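Local coordinates for protein putative carbonic anhydrase (Streptococcus mutans, PDB 3LAS) that probably catalyses the reversible interconversion of hydrogencarbonate and carbon dioxide as a zinc-dependent beta-class carbonic anhydrase, at residues Gly64-Asp68 / Asp69-Ser73. Residues are numbered along the deposited sequence; the frame is centred on the assembly and turned at random.
Sequences GRVTD and DVIRS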
ATOM      1  N   GLY A  64       2.791   0.047   8.150  1.00  8.14           N
ATOM      2  CA  GLY A  64       3.520   1.146   7.509  1.00  7.67           C
ATOM      3  C   GLY A  64       5.010   0.959   7.740  1.00  7.60           C
ATOM      4  O   GLY A  64       5.745   1.976   7.876  1.00  8.96           O
ATOM      5  N   ARG A  65       5.532  -0.263   7.784  1.00  7.82           N
ATOM      6  CA  ARG A  65       6.946  -0.517   8.127  1.00  7.65           C
ATOM      7  C   ARG A  65       7.848  -0.476   6.929  1.00  9.37           C
ATOM      8  O   ARG A  65       7.437  -0.842   5.806  1.00 10.72           O
ATOM      9  CB  ARG A  65       7.090  -1.888   8.715  1.00  8.39           C
ATOM     10  CG  ARG A  65       6.145  -2.161   9.950  1.00  9.62           C
ATOM     11  CD  ARG A  65       6.092  -1.040  10.976  1.00 10.64           C
ATOM     12  NE  ARG A  65       7.373  -0.441  11.422  1.00 11.19           N
ATOM     13  CZ  ARG A  65       8.087  -0.938  12.422  1.00 11.51           C
ATOM     14  NH1 ARG A  65       7.735  -2.054  13.039  1.00 13.73           N
ATOM     15  NH2 ARG A  65       9.133  -0.215  12.732  1.00 12.89           N
ATOM     16  N   VAL A  66       9.063  -0.022   7.042  1.00  8.60           N
ATOM     17  CA  VAL A  66       9.973  -0.008   5.913  1.00  9.70           C
ATOM     18  C   VAL A  66      10.569  -1.386   5.805  1.00  9.88           C
ATOM     19  O   VAL A  66      11.038  -2.037   6.805  1.00 12.86           O
ATOM     20  CB  VAL A  66      11.028   1.110   6.113  1.00 10.60           C
ATOM     21  CG1 VAL A  66      12.211   0.866   5.156  1.00 12.83           C
ATOM     22  CG2 VAL A  66      10.341   2.469   5.903  1.00 11.59           C
ATOM     23  N   THR A  67      10.442  -1.966   4.627  1.00  9.21           N
ATOM     24  CA  THR A  67      10.878  -3.325   4.209  1.00  8.36           C
ATOM     25  C   THR A  67      11.646  -3.232   2.903  1.00  8.66           C
ATOM     26  O   THR A  67      11.640  -2.168   2.274  1.00  9.33           O
ATOM     27  CB  THR A  67       9.649  -4.246   3.999  1.00  8.45           C
ATOM     28  OG1 THR A  67       8.926  -3.692   2.862  1.00 10.26           O
ATOM     29  CG2 THR A  67       8.728  -4.250   5.289  1.00 10.61           C
ATOM     30  N   ASP A  68      12.188  -4.342   2.458  1.00  9.56           N
ATOM     31  CA  ASP A  68      12.799  -4.390   1.133  1.00 10.45           C
ATOM     32  C   ASP A  68      11.808  -4.034   0.041  1.00  9.21           C
ATOM     33  O   ASP A  68      12.205  -3.372  -0.925  1.00  8.92           O
ATOM     34  CB  ASP A  68      13.422  -5.769   0.827  1.00 11.27           C
ATOM     35  CG  ASP A  68      14.680  -6.058   1.658  1.00 18.05           C
ATOM     36  OD1 ASP A  68      15.272  -5.193   2.257  1.00 24.30           O
ATOM     37  OD2 ASP A  68      15.075  -7.259   1.617  1.00 25.40           O
ATOM     38  N   ASP A  69      10.546  -4.423   0.143  1.00  8.23           N
ATOM     39  CA  ASP A  69       9.563  -4.072  -0.868  1.00  8.49           C
ATOM     40  C   ASP A  69       9.254  -2.592  -0.846  1.00  8.04           C
ATOM     41  O   ASP A  69       9.102  -1.984  -1.904  1.00  8.92           O
ATOM     42  CB  ASP A  69       8.274  -4.893  -0.595  1.00  8.62           C
ATOM     43  CG  ASP A  69       7.253  -4.806  -1.699  1.00  7.99           C
ATOM     44  OD1 ASP A  69       7.555  -4.377  -2.839  1.00 10.44           O
ATOM     45  OD2 ASP A  69       6.096  -5.197  -1.442  1.00  8.54           O
ATOM     46  N   VAL A  70       9.185  -1.958   0.327  1.00  7.19           N
ATOM     47  CA  VAL A  70       8.962  -0.511   0.393  1.00  6.78           C
ATOM     48  C   VAL A  70      10.144   0.155  -0.255  1.00  7.56           C
ATOM     49  O   VAL A  70       9.910   1.090  -1.050  1.00  7.96           O
ATOM     50  CB  VAL A  70       8.732  -0.077   1.833  1.00  6.98           C
ATOM     51  CG1 VAL A  70       8.828   1.452   1.923  1.00  9.38           C
ATOM     52  CG2 VAL A  70       7.360  -0.608   2.327  1.00  8.30           C
ATOM     53  N   ILE A  71      11.362  -0.249  -0.007  1.00  6.93           N
ATOM     54  CA  ILE A  71      12.542   0.409  -0.636  1.00  8.74           C
ATOM     55  C   ILE A  71      12.491   0.150  -2.140  1.00  8.19           C
ATOM     56  O   ILE A  71      12.689   1.098  -2.932  1.00  8.25           O
ATOM     57  CB  ILE A  71      13.800  -0.076  -0.002  1.00  8.95           C
ATOM     58  CG1 ILE A  71      13.848   0.530   1.418  1.00 13.14           C
ATOM     59  CG2 ILE A  71      15.007   0.372  -0.874  1.00 10.36           C
ATOM     60  CD1 ILE A  71      14.871   0.061   2.399  1.00 17.64           C
ATOM     61  N   ARG A  72      12.183  -1.081  -2.614  1.00  7.69           N
ATOM     62  CA  ARG A  72      12.052  -1.306  -4.030  1.00  8.87           C
ATOM     63  C   ARG A  72      11.074  -0.332  -4.671  1.00  7.67           C
ATOM     64  O   ARG A  72      11.313   0.242  -5.753  1.00  8.75           O
ATOM     65  CB  ARG A  72      11.586  -2.767  -4.237  1.00  9.35           C
ATOM     66  CG  ARG A  72      11.260  -3.145  -5.700  1.00  7.93           C
ATOM     67  CD  ARG A  72      10.507  -4.444  -5.774  1.00 10.02           C
ATOM     68  NE  ARG A  72       9.115  -4.327  -5.326  1.00  8.52           N
ATOM     69  CZ  ARG A  72       8.071  -4.060  -6.111  1.00  7.52           C
ATOM     70  NH1 ARG A  72       8.149  -3.796  -7.407  1.00 10.10           N
ATOM     71  NH2 ARG A  72       6.852  -4.045  -5.574  1.00  8.25           N
ATOM     72  N   SER A  73       9.934  -0.201  -3.999  1.00  7.32           N
ATOM     73  CA  SER A  73       8.871   0.614  -4.522  1.00  7.50           C
ATOM     74  C   SER A  73       9.235   2.091  -4.525  1.00  7.53           C
ATOM     75  O   SER A  73       8.852   2.825  -5.471  1.00  8.09           O
ATOM     76  CB  SER A  73       7.584   0.352  -3.743  1.00  7.28           C
ATOM     77  OG  SER A  73       7.192  -1.028  -3.857  1.00  7.68           O
TER
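Thr67 and Val70 meet where an extended loop turns into helix 68-80, and the first helical bond runs from Ile71 N to Thr67 O (3.0 Å). The next runs from Arg72 N to Asp68 O (2.8 Å). Thr67 is the N-cap. Its OG1 sits between the backbone N and the carbonyl carbon (chi1 66°), which turns it to the start of the helix. There Thr67 OG1 accepts a nearly straight hydrogen bond from Val70 N (3.1 Å, 164°). The same hydroxyl also bonds Asp69 OD2 of the second subunit. Val70 CG2 lies against both Thr67 OG1 and the carbonyl oxygen of Arg65. Val66 CG1 touches Ile71 CD1 at 3.9 Å, the two side chains crossing at about a right angle.

One turn into the helix, Arg72 grips Asp69 side-on. Arg72 NE (2.9 Å) and Arg72 NH2 both donate to Asp69 OD1, which lies close to the guanidinium plane. The salt bridge from Arg72 NH2 to Asp69 OD1 (2.8 Å) helps fix the carboxylate, whose OD2 accepts from Thr67 and Asn61 of the second subunit. Ser73 folds back along the helix. Ser73 OG donates to Asp69 O (2.9 Å), an oxygen that also takes Ser73 N from the opposite face of its plane.

Before the cap, Arg65 leads away and forms salt bridges with Asp134 and Glu133. The Arg65 side chain lies about 8 Å from the zinc ion. The segment is thus a threonine N-cap at a strand-to-helix connection of the beta-carbonic anhydrase fold, with its capping hydroxyl built into the dimer interface.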